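Local atomic coordinates of ADP-ribosylglycohydrolase (Thermus thermophilus, PDB entry 2YZV), a protein that belongs to the ADP-ribosylglycohydrolase family and has an all-helical fold that here carries two magnesium ions bound through aspartate and threonine residues. Residues A182-E185 against A186-L190; R203-E207 against G208-E212; K77-M80 against D81-R85; A271-G274 against R275-R278. All blocks are in the same frame, centred on the assembly; numbering follows the deposited sequence.

Contact 1: residues A182-E185 against A186-L190; sequences APKE and ALLAL
Ala182 meets Leu187 through its methyl group, which lies 4.1 Å from Leu187 CD2 just ahead of the first turn of helix 184-189. Pro183 follows as the N-cap residue. Its carbonyl O accepts a nearly straight bond from Leu187 N at 3.1 Å (163° at the hydrogen) and a weak one from Ala186 N, both in the first turn. The proline ring leans on the same turn from outside, with CG 3.8 Å from Ala186 CB. At Lys184 the side chain sets off with CG opposite the backbone N (chi1 180°), which lays its aliphatic part alongside Leu188; the two chains point the same way, and Lys184 CG comes to 3.7 Å from Leu188 CD1. Lys184 O is bonded by Leu188 N at 3.0 Å. The ammonium end turns away to the carbonyl O of Phe232 and the hydroxyl of Tyr267, and also makes a cation-pi contact with the Phe232 ring. Glu185 then gives its carbonyl O to Ala189 N in a weak, bent bond of 3.0 Å, and Leu190 is the first residue to leave helical angles, with positive phi. This short helix touches three others: Ala182 and Leu187 reach Glu177 of helix 162-179, Leu187 and Leu188 pack on Phe232 of helix 221-234, and Lys184 and Leu187 touch Tyr266 of helix 252-267.

Contact 2: residues R203-E207 against G208-E212; sequences RRVVE and GGFWE
Gly209 N reaches back to Arg204 O (2.9 Å) while Gly208 N bonds to Val205 O (3.0 Å), the nested 6→1 and 5→2 pair of backbone bonds of a Schellman motif that closes helix 200-209. Gly208 is its C-prime residue. It has positive phi (115°), where a CB would run into the carbonyl O of Glu207, and the lack of a side chain lets the chain turn there. The two bonds use their acceptors differently: Gly209 N lies in the carbonyl plane of Arg204, whereas Gly208 N stands well above that of Val205. Val205 O also receives a weak bond from Gly209 N. Beyond the motif, Gly209 to Glu212 form a type I beta turn that leads the chain away from the helix end.

Among the side chains, Phe210 has its CG between the backbone N and the carbonyl carbon (chi1 63°), which swings the ring back under the last helical turn with its edge toward the backbone there. Its CE1 also stands 3.3 Å above the plane of the Trp211 ring, over the centre. Val205 contributes its CG1 methyl to the same edge, 4.3 Å from Phe210 CD2, and also packs on Ala226 of helix 221-234. Phe210 itself continues the apolar layer to Leu229 of that helix and to Leu188. Val206 lies against Leu190, Phe193 and Leu198. At the ring's edge, near its plane, Val205 O approaches Phe210 CD2 to 3.1 Å and CE2 to 3.5 Å.

Contact 3: residues K77-M80 against D81-R85; sequences KDQM and DRYLR
Asp78 and Arg82 are brought together by complementary torsions: CG of Asp78 is opposite its backbone N (chi1 180°), while CG of Arg82 is opposite its carbonyl carbon (chi1 -64°) and the chain then runs extended to NE. The result is a salt bridge spanning one helical turn (i to i+4), with Arg82 NE 2.7 Å from Asp78 OD1. NE meets the syn side of the oxygen but somewhat out of the carboxylate plane, and the two flat groups are steeply inclined, 74° apart, so this is a single-point grip and not a paired, coplanar one. Asp78 OD1 also accepts from Ser68, and OD2 has a salt bridge to Arg72, which ties the carboxylate to helix 57-72. A water bridges Asp78 OD2 and Asp81 OD2, donating to each at 2.7 Å and 2.6 Å; it probably eases the meeting of two like charges. Asp81 OD1 in turn bonds to Tyr112.

On another side of the helix, Met80 and Tyr83 form a Met-aromatic contact. The sulfur lies at the ring's edge, 3.7 Å from Tyr83 CD2, while Gln79 O lies over one ring face, toward its rim. A separate water accepts from Tyr83 OH at 2.9 Å and donates to Gln79 OE1, linking the two side chains at their polar ends. Met80 and Tyr83 both rest on Leu109 of helix 105-115. With regular backbone bonds such as Tyr83 N to Gln79 O (2.9 Å), the whole is a regular alpha-helix with an i to i+4 salt bridge, in contact with helices 57-72 and 105-115.

Contact 4: residues A271-G274 against R275-R278; sequences AIPG and RWLR
Pro273 lies alongside Trp276 in the tightly packed half of this helix start. The proline ring and the indole point the same way, and Pro273 CG stands over one face of the six-membered ring, 3.9 Å from its centroid and 18° off the normal, a CH-pi contact. Pro273 CD adds to it at 3.6 Å from Trp276 CE3. The indole is held at its other end by a hydrogen bond from NE1 to Glu41, and it packs further on Val20 and Leu24 of helix 4-26. Next to it Ile272 crosses Leu277 at about a right angle. Its CG2, opposite the backbone N, reaches to 3.9 Å from Leu277 CG, and Leu277 carries the apolar layer on to Leu16.

The solvent side is looser: two exposed arginines rest their guanidinium groups on Pro273 and Gly274, without the close fit of Pro273 against Trp276. Arg278 bends back at chi3 (-75°), so that one face of its guanidinium lies over the peptide carbon of Gly274, with CZ 3.5 Å from Gly274 C. Gly274, with no side chain, leaves that face close to its backbone. Arg275 leans its NH1 toward Pro273 CB at 3.8 Å, while its NE and NH2 make salt bridges to Glu41 and Glu239.

Backbone bonds tie both halves: Leu277 N to Pro273 O at 3.3 Å and Arg278 N to Gly274 O at 2.8 Å, each nearly straight. This is a helix start with proline at the N-cap position, its O accepting from Leu277 N and weakly from Trp276 N, and its CG over the face of the tryptophan three positions later.

Along the chain the order is contact 3, contact 1, contact 2, contact 4, each local to one short helical region of an all-helical protein. Contacts 1 and 2 are neighbours, their centres 13 Å apart: helices 184-189 and 200-209 follow one another, their C-terminal ends meet through Leu188 and Leu190 against Val206, Phe210 and Trp211, and Leu188, Phe210 and Trp211 also touch helix 221-234. Contact 3, in helix 76-89, lies on the opposite side of the chain's centre, about 34 Å from both. Contact 4 stands apart, its centre 25 to 31 Å from the others. All four lie about 18 to 19 Å from the chain's centre, toward the periphery of the helical bundle.

Contact 1: residues A182-E185 against A186-L190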
loop_
_atom_site.group_PDB
_atom_site.type_symbol
_atom_site.label_atom_id
_atom_site.label_comp_id
_atom_site.label_asym_id
_atom_site.label_seq_id
_atom_site.Cartn_x
_atom_site.Cartn_y
_atom_site.Cartn_z
ATOM N N ALA A 182 0.387 -18.136 -0.888
ATOM C CA ALA A 182 1.555 -18.385 -1.724
ATOM C C ALA A 182 2.831 -18.148 -0.919
ATOM O O ALA A 182 2.904 -17.224 -0.106
ATOM C CB ALA A 182 1.530 -17.476 -2.951
ATOM N N PRO A 183 3.856 -18.987 -1.131
ATOM C CA PRO A 183 5.124 -18.850 -0.409
ATOM C C PRO A 183 5.952 -17.652 -0.873
ATOM O O PRO A 183 5.800 -17.181 -2.003
ATOM C CB PRO A 183 5.814 -20.184 -0.679
ATOM C CG PRO A 183 5.373 -20.501 -2.065
ATOM C CD PRO A 183 3.889 -20.150 -2.035
ATOM N N LYS A 184 6.817 -17.166 0.013
ATOM C CA LYS A 184 7.662 -16.015 -0.290
ATOM C C LYS A 184 8.414 -16.179 -1.608
ATOM O O LYS A 184 8.505 -15.237 -2.394
ATOM C CB LYS A 184 8.660 -15.767 0.849
ATOM C CG LYS A 184 9.585 -14.580 0.597
ATOM C CD LYS A 184 10.487 -14.270 1.791
ATOM C CE LYS A 184 9.707 -13.700 2.961
ATOM N NZ LYS A 184 10.628 -13.217 4.032
ATOM N N GLU A 185 8.947 -17.372 -1.857
ATOM C CA GLU A 185 9.690 -17.615 -3.088
ATOM C C GLU A 185 8.840 -17.380 -4.337
ATOM O O GLU A 185 9.319 -16.826 -5.324
ATOM C CB GLU A 185 10.249 -19.044 -3.101
ATOM C CG GLU A 185 9.203 -20.112 -2.833
ATOM C CD GLU A 185 9.134 -20.537 -1.370
ATOM O OE1 GLU A 185 9.353 -19.692 -0.471
ATOM O OE2 GLU A 185 8.843 -21.727 -1.117
ATOM N N ALA A 186 7.580 -17.802 -4.293
ATOM C CA ALA A 186 6.679 -17.628 -5.428
ATOM C C ALA A 186 6.356 -16.151 -5.632
ATOM O O ALA A 186 6.308 -15.666 -6.765
ATOM C CB ALA A 186 5.395 -18.418 -5.199
ATOM N N LEU A 187 6.132 -15.443 -4.530
ATOM C CA LEU A 187 5.819 -14.018 -4.597
ATOM C C LEU A 187 6.968 -13.242 -5.228
ATOM O O LEU A 187 6.760 -12.432 -6.134
ATOM C CB LEU A 187 5.526 -13.481 -3.191
ATOM C CG LEU A 187 4.278 -14.110 -2.555
ATOM C CD1 LEU A 187 4.201 -13.763 -1.074
ATOM C CD2 LEU A 187 3.030 -13.623 -3.298
ATOM N N LEU A 188 8.185 -13.499 -4.762
ATOM C CA LEU A 188 9.352 -12.803 -5.293
ATOM C C LEU A 188 9.708 -13.195 -6.725
ATOM O O LEU A 188 10.315 -12.411 -7.447
ATOM C CB LEU A 188 10.557 -13.030 -4.372
ATOM C CG LEU A 188 10.352 -12.535 -2.938
ATOM C CD1 LEU A 188 11.555 -12.920 -2.084
ATOM C CD2 LEU A 188 10.146 -11.019 -2.940
ATOM N N ALA A 189 9.319 -14.397 -7.146
ATOM C CA ALA A 189 9.621 -14.845 -8.501
ATOM C C ALA A 189 8.793 -14.079 -9.534
ATOM O O ALA A 189 9.195 -13.968 -10.691
ATOM C CB ALA A 189 9.386 -16.349 -8.626
ATOM N N LEU A 190 7.637 -13.561 -9.115
ATOM C CA LEU A 190 6.787 -12.761 -10.001
ATOM C C LEU A 190 6.652 -13.385 -11.386
ATOM O O LEU A 190 6.661 -12.679 -12.395
ATOM C CB LEU A 190 7.390 -11.357 -10.133
ATOM C CG LEU A 190 7.400 -10.538 -8.835
ATOM C CD1 LEU A 190 8.482 -9.466 -8.864
ATOM C CD2 LEU A 190 6.023 -9.913 -8.644
#

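Contact 2: residues R203-E207 against G208-E212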
loop_
_atom_site.group_PDB
_atom_site.type_symbol
_atom_site.label_atom_id
_atom_site.label_comp_id
_atom_site.label_asym_id
_atom_site.label_seq_id
_atom_site.Cartn_x
_atom_site.Cartn_y
_atom_site.Cartn_z
ATOM N N ARG A 203 10.378 -3.445 -15.351
ATOM C CA ARG A 203 10.923 -4.695 -15.859
ATOM C C ARG A 203 12.183 -5.028 -15.055
ATOM O O ARG A 203 12.411 -6.181 -14.680
ATOM C CB ARG A 203 11.267 -4.548 -17.344
ATOM C CG ARG A 203 11.731 -5.822 -18.020
ATOM C CD ARG A 203 12.264 -5.524 -19.417
ATOM N NE ARG A 203 11.263 -4.892 -20.277
ATOM C CZ ARG A 203 10.303 -5.550 -20.922
ATOM N NH1 ARG A 203 10.209 -6.870 -20.814
ATOM N NH2 ARG A 203 9.435 -4.889 -21.676
ATOM N N ARG A 204 13.006 -4.019 -14.787
ATOM C CA ARG A 204 14.220 -4.256 -14.017
ATOM C C ARG A 204 13.902 -4.723 -12.602
ATOM O O ARG A 204 14.652 -5.507 -12.023
ATOM C CB ARG A 204 15.104 -3.002 -13.971
ATOM C CG ARG A 204 16.251 -3.048 -14.983
ATOM C CD ARG A 204 17.191 -1.858 -14.850
ATOM N NE ARG A 204 16.618 -0.622 -15.375
ATOM C CZ ARG A 204 16.439 -0.360 -16.666
ATOM N NH1 ARG A 204 16.787 -1.248 -17.588
ATOM N NH2 ARG A 204 15.912 0.799 -17.034
ATOM N N VAL A 205 12.789 -4.248 -12.047
ATOM C CA VAL A 205 12.406 -4.655 -10.702
ATOM C C VAL A 205 11.982 -6.120 -10.705
ATOM O O VAL A 205 12.493 -6.930 -9.932
ATOM C CB VAL A 205 11.241 -3.793 -10.157
ATOM C CG1 VAL A 205 10.722 -4.377 -8.842
ATOM C CG2 VAL A 205 11.720 -2.361 -9.938
ATOM N N VAL A 206 11.052 -6.452 -11.593
ATOM C CA VAL A 206 10.540 -7.812 -11.698
ATOM C C VAL A 206 11.636 -8.835 -11.979
ATOM O O VAL A 206 11.556 -9.981 -11.531
ATOM C CB VAL A 206 9.458 -7.899 -12.802
ATOM C CG1 VAL A 206 9.008 -9.341 -12.995
ATOM C CG2 VAL A 206 8.271 -7.027 -12.419
ATOM N N GLU A 207 12.667 -8.423 -12.709
ATOM C CA GLU A 207 13.760 -9.326 -13.041
ATOM C C GLU A 207 14.853 -9.446 -11.980
ATOM O O GLU A 207 15.920 -10.008 -12.246
ATOM C CB GLU A 207 14.365 -8.926 -14.387
ATOM C CG GLU A 207 13.405 -9.164 -15.546
ATOM C CD GLU A 207 13.994 -8.795 -16.889
ATOM O OE1 GLU A 207 13.342 -9.079 -17.918
ATOM O OE2 GLU A 207 15.103 -8.219 -16.921
ATOM N N GLY A 208 14.593 -8.924 -10.784
ATOM C CA GLY A 208 15.569 -9.038 -9.712
ATOM C C GLY A 208 16.206 -7.771 -9.170
ATOM O O GLY A 208 17.122 -7.840 -8.349
ATOM N N GLY A 209 15.735 -6.614 -9.617
ATOM C CA GLY A 209 16.308 -5.374 -9.127
ATOM C C GLY A 209 16.139 -5.201 -7.627
ATOM O O GLY A 209 16.959 -4.562 -6.967
ATOM N N PHE A 210 15.084 -5.792 -7.079
ATOM C CA PHE A 210 14.788 -5.677 -5.655
ATOM C C PHE A 210 15.714 -6.445 -4.707
ATOM O O PHE A 210 15.658 -6.245 -3.494
ATOM C CB PHE A 210 13.335 -6.100 -5.402
ATOM C CG PHE A 210 13.055 -7.537 -5.744
ATOM C CD1 PHE A 210 13.360 -8.553 -4.842
ATOM C CD2 PHE A 210 12.509 -7.877 -6.981
ATOM C CE1 PHE A 210 13.126 -9.893 -5.163
ATOM C CE2 PHE A 210 12.269 -9.216 -7.317
ATOM C CZ PHE A 210 12.580 -10.227 -6.402
ATOM N N TRP A 211 16.563 -7.321 -5.239
ATOM C CA TRP A 211 17.460 -8.083 -4.370
ATOM C C TRP A 211 18.529 -7.185 -3.743
ATOM O O TRP A 211 19.137 -7.540 -2.727
ATOM C CB TRP A 211 18.134 -9.224 -5.148
ATOM C CG TRP A 211 17.187 -10.289 -5.672
ATOM C CD1 TRP A 211 16.987 -10.630 -6.980
ATOM C CD2 TRP A 211 16.375 -11.185 -4.897
ATOM N NE1 TRP A 211 16.108 -11.683 -7.069
ATOM C CE2 TRP A 211 15.716 -12.045 -5.807
ATOM C CE3 TRP A 211 16.142 -11.350 -3.523
ATOM C CZ2 TRP A 211 14.840 -13.055 -5.389
ATOM C CZ3 TRP A 211 15.267 -12.360 -3.106
ATOM C CH2 TRP A 211 14.629 -13.197 -4.040
ATOM N N GLU A 212 18.758 -6.022 -4.345
ATOM C CA GLU A 212 19.752 -5.096 -3.817
ATOM C C GLU A 212 19.084 -4.065 -2.920
ATOM O O GLU A 212 17.994 -3.586 -3.223
ATOM C CB GLU A 212 20.478 -4.378 -4.953
ATOM C CG GLU A 212 21.604 -3.491 -4.463
ATOM C CD GLU A 212 22.664 -4.278 -3.717
ATOM O OE1 GLU A 212 23.374 -5.073 -4.367
ATOM O OE2 GLU A 212 22.777 -4.108 -2.484
#

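Contact 3: residues K77-M80 against D81-R85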
loop_
_atom_site.group_PDB
_atom_site.type_symbol
_atom_site.label_atom_id
_atom_site.label_comp_id
_atom_site.label_asym_id
_atom_site.label_seq_id
_atom_site.Cartn_x
_atom_site.Cartn_y
_atom_site.Cartn_z
ATOM N N LYS A 77 -15.847 7.203 -9.430
ATOM C CA LYS A 77 -16.422 8.522 -9.224
ATOM C C LYS A 77 -16.618 8.756 -7.725
ATOM O O LYS A 77 -16.259 9.810 -7.207
ATOM C CB LYS A 77 -17.762 8.649 -9.956
ATOM C CG LYS A 77 -18.444 9.982 -9.740
ATOM C CD LYS A 77 -19.750 10.075 -10.515
ATOM C CE LYS A 77 -20.430 11.413 -10.269
ATOM N NZ LYS A 77 -19.519 12.549 -10.588
ATOM N N ASP A 78 -17.175 7.764 -7.032
ATOM C CA ASP A 78 -17.401 7.880 -5.595
ATOM C C ASP A 78 -16.074 7.922 -4.844
ATOM O O ASP A 78 -15.945 8.607 -3.830
ATOM C CB ASP A 78 -18.249 6.712 -5.090
ATOM C CG ASP A 78 -18.512 6.789 -3.596
ATOM O OD1 ASP A 78 -17.838 6.068 -2.831
ATOM O OD2 ASP A 78 -19.383 7.583 -3.184
ATOM N N GLN A 79 -15.087 7.188 -5.341
ATOM C CA GLN A 79 -13.777 7.187 -4.704
ATOM C C GLN A 79 -13.238 8.609 -4.691
ATOM O O GLN A 79 -12.779 9.104 -3.659
ATOM C CB GLN A 79 -12.816 6.278 -5.468
ATOM C CG GLN A 79 -13.090 4.801 -5.270
ATOM C CD GLN A 79 -12.385 3.937 -6.294
ATOM O OE1 GLN A 79 -11.346 4.318 -6.839
ATOM N NE2 GLN A 79 -12.938 2.757 -6.552
ATOM N N MET A 80 -13.314 9.270 -5.843
ATOM C CA MET A 80 -12.827 10.633 -5.978
ATOM C C MET A 80 -13.660 11.638 -5.190
ATOM O O MET A 80 -13.120 12.618 -4.682
ATOM C CB MET A 80 -12.762 11.018 -7.460
ATOM C CG MET A 80 -11.660 10.284 -8.225
ATOM S SD MET A 80 -9.987 10.745 -7.682
ATOM C CE MET A 80 -9.661 12.135 -8.794
ATOM N N ASP A 81 -14.967 11.407 -5.081
ATOM C CA ASP A 81 -15.806 12.314 -4.305
ATOM C C ASP A 81 -15.282 12.293 -2.872
ATOM O O ASP A 81 -15.183 13.330 -2.216
ATOM C CB ASP A 81 -17.275 11.871 -4.306
ATOM C CG ASP A 81 -17.957 12.086 -5.644
ATOM O OD1 ASP A 81 -17.638 13.083 -6.324
ATOM O OD2 ASP A 81 -18.828 11.266 -6.006
ATOM N N ARG A 82 -14.936 11.102 -2.394
ATOM C CA ARG A 82 -14.427 10.952 -1.039
ATOM C C ARG A 82 -13.028 11.542 -0.870
ATOM O O ARG A 82 -12.767 12.227 0.117
ATOM C CB ARG A 82 -14.428 9.477 -0.633
ATOM C CG ARG A 82 -15.818 8.858 -0.565
ATOM C CD ARG A 82 -15.732 7.377 -0.235
ATOM N NE ARG A 82 -17.026 6.705 -0.328
ATOM C CZ ARG A 82 -18.011 6.838 0.554
ATOM N NH1 ARG A 82 -17.862 7.619 1.615
ATOM N NH2 ARG A 82 -19.151 6.188 0.371
ATOM N N TYR A 83 -12.126 11.282 -1.818
ATOM C CA TYR A 83 -10.776 11.832 -1.716
ATOM C C TYR A 83 -10.846 13.352 -1.702
ATOM O O TYR A 83 -10.159 14.011 -0.921
ATOM C CB TYR A 83 -9.888 11.413 -2.896
ATOM C CG TYR A 83 -9.623 9.932 -3.055
ATOM C CD1 TYR A 83 -9.554 9.079 -1.953
ATOM C CD2 TYR A 83 -9.399 9.388 -4.320
ATOM C CE1 TYR A 83 -9.270 7.722 -2.110
ATOM C CE2 TYR A 83 -9.112 8.041 -4.487
ATOM C CZ TYR A 83 -9.049 7.211 -3.384
ATOM O OH TYR A 83 -8.764 5.876 -3.562
ATOM N N LEU A 84 -11.674 13.904 -2.586
ATOM C CA LEU A 84 -11.838 15.348 -2.698
ATOM C C LEU A 84 -12.390 15.937 -1.408
ATOM O O LEU A 84 -11.932 16.980 -0.941
ATOM C CB LEU A 84 -12.777 15.680 -3.862
ATOM C CG LEU A 84 -13.056 17.160 -4.136
ATOM C CD1 LEU A 84 -11.760 17.877 -4.476
ATOM C CD2 LEU A 84 -14.052 17.288 -5.281
ATOM N N ARG A 85 -13.381 15.260 -0.838
ATOM C CA ARG A 85 -14.011 15.706 0.396
ATOM C C ARG A 85 -12.998 15.709 1.537
ATOM O O ARG A 85 -13.044 16.568 2.417
ATOM C CB ARG A 85 -15.194 14.792 0.720
ATOM C CG ARG A 85 -16.041 15.220 1.901
ATOM C CD ARG A 85 -17.409 14.555 1.826
ATOM N NE ARG A 85 -17.302 13.111 1.630
ATOM C CZ ARG A 85 -18.321 12.323 1.300
ATOM N NH1 ARG A 85 -19.531 12.838 1.125
ATOM N NH2 ARG A 85 -18.131 11.019 1.141
HETATM O O HOH W 1 -20.329 9.354 -4.989
HETATM O O HOH W 2 -19.602 9.959 -1.473
HETATM O O HOH W 3 -8.871 5.185 -6.340
#

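Contact 4: residues A271-G274 against R275-R278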
loop_
_atom_site.group_PDB
_atom_site.type_symbol
_atom_site.label_atom_id
_atom_site.label_comp_id
_atom_site.label_asym_id
_atom_site.label_seq_id
_atom_site.Cartn_x
_atom_site.Cartn_y
_atom_site.Cartn_z
ATOM N N ALA A 271 1.074 -11.890 13.581
ATOM C CA ALA A 271 2.526 -11.768 13.525
ATOM C C ALA A 271 3.022 -10.332 13.666
ATOM O O ALA A 271 4.222 -10.097 13.814
ATOM C CB ALA A 271 3.047 -12.371 12.222
ATOM N N ILE A 272 2.105 -9.372 13.612
ATOM C CA ILE A 272 2.481 -7.969 13.758
ATOM C C ILE A 272 2.623 -7.652 15.247
ATOM O O ILE A 272 1.743 -7.988 16.043
ATOM C CB ILE A 272 1.412 -7.036 13.145
ATOM C CG1 ILE A 272 1.238 -7.350 11.654
ATOM C CG2 ILE A 272 1.808 -5.582 13.357
ATOM C CD1 ILE A 272 0.177 -6.511 10.958
ATOM N N PRO A 273 3.736 -7.013 15.646
ATOM C CA PRO A 273 3.954 -6.670 17.057
ATOM C C PRO A 273 2.719 -6.069 17.715
ATOM O O PRO A 273 2.173 -5.072 17.241
ATOM C CB PRO A 273 5.113 -5.682 16.990
ATOM C CG PRO A 273 5.930 -6.231 15.872
ATOM C CD PRO A 273 4.881 -6.579 14.824
ATOM N N GLY A 274 2.282 -6.685 18.811
ATOM C CA GLY A 274 1.109 -6.200 19.511
ATOM C C GLY A 274 1.190 -4.746 19.934
ATOM O O GLY A 274 0.196 -4.019 19.857
ATOM N N ARG A 275 2.364 -4.311 20.383
ATOM C CA ARG A 275 2.526 -2.932 20.821
ATOM C C ARG A 275 2.316 -1.942 19.678
ATOM O O ARG A 275 1.870 -0.820 19.907
ATOM C CB ARG A 275 3.904 -2.729 21.463
ATOM C CG ARG A 275 5.082 -3.035 20.568
ATOM C CD ARG A 275 6.385 -2.918 21.339
ATOM N NE ARG A 275 7.549 -3.131 20.485
ATOM C CZ ARG A 275 7.879 -4.296 19.936
ATOM N NH1 ARG A 275 7.136 -5.374 20.150
ATOM N NH2 ARG A 275 8.953 -4.380 19.162
ATOM N N TRP A 276 2.642 -2.350 18.453
ATOM C CA TRP A 276 2.443 -1.473 17.300
ATOM C C TRP A 276 0.947 -1.336 17.032
ATOM O O TRP A 276 0.447 -0.237 16.783
ATOM C CB TRP A 276 3.146 -2.035 16.052
ATOM C CG TRP A 276 4.649 -1.906 16.082
ATOM C CD1 TRP A 276 5.403 -1.278 17.037
ATOM C CD2 TRP A 276 5.576 -2.400 15.103
ATOM N NE1 TRP A 276 6.736 -1.350 16.713
ATOM C CE2 TRP A 276 6.873 -2.033 15.533
ATOM C CE3 TRP A 276 5.439 -3.117 13.906
ATOM C CZ2 TRP A 276 8.028 -2.359 14.806
ATOM C CZ3 TRP A 276 6.589 -3.440 13.181
ATOM C CH2 TRP A 276 7.865 -3.060 13.635
ATOM N N LEU A 277 0.235 -2.455 17.089
ATOM C CA LEU A 277 -1.206 -2.453 16.862
ATOM C C LEU A 277 -1.952 -1.705 17.969
ATOM O O LEU A 277 -2.874 -0.942 17.694
ATOM C CB LEU A 277 -1.728 -3.892 16.764
ATOM C CG LEU A 277 -1.265 -4.706 15.550
ATOM C CD1 LEU A 277 -1.701 -6.158 15.703
ATOM C CD2 LEU A 277 -1.845 -4.107 14.277
ATOM N N ARG A 278 -1.555 -1.916 19.219
ATOM C CA ARG A 278 -2.224 -1.244 20.328
ATOM C C ARG A 278 -2.069 0.270 20.288
ATOM O O ARG A 278 -2.922 0.998 20.795
ATOM C CB ARG A 278 -1.710 -1.776 21.671
ATOM C CG ARG A 278 -2.271 -3.141 22.047
ATOM C CD ARG A 278 -1.906 -3.514 23.476
ATOM N NE ARG A 278 -0.507 -3.908 23.614
ATOM C CZ ARG A 278 -0.016 -5.072 23.198
ATOM N NH1 ARG A 278 -0.812 -5.960 22.618
ATOM N NH2 ARG A 278 1.270 -5.348 23.366
#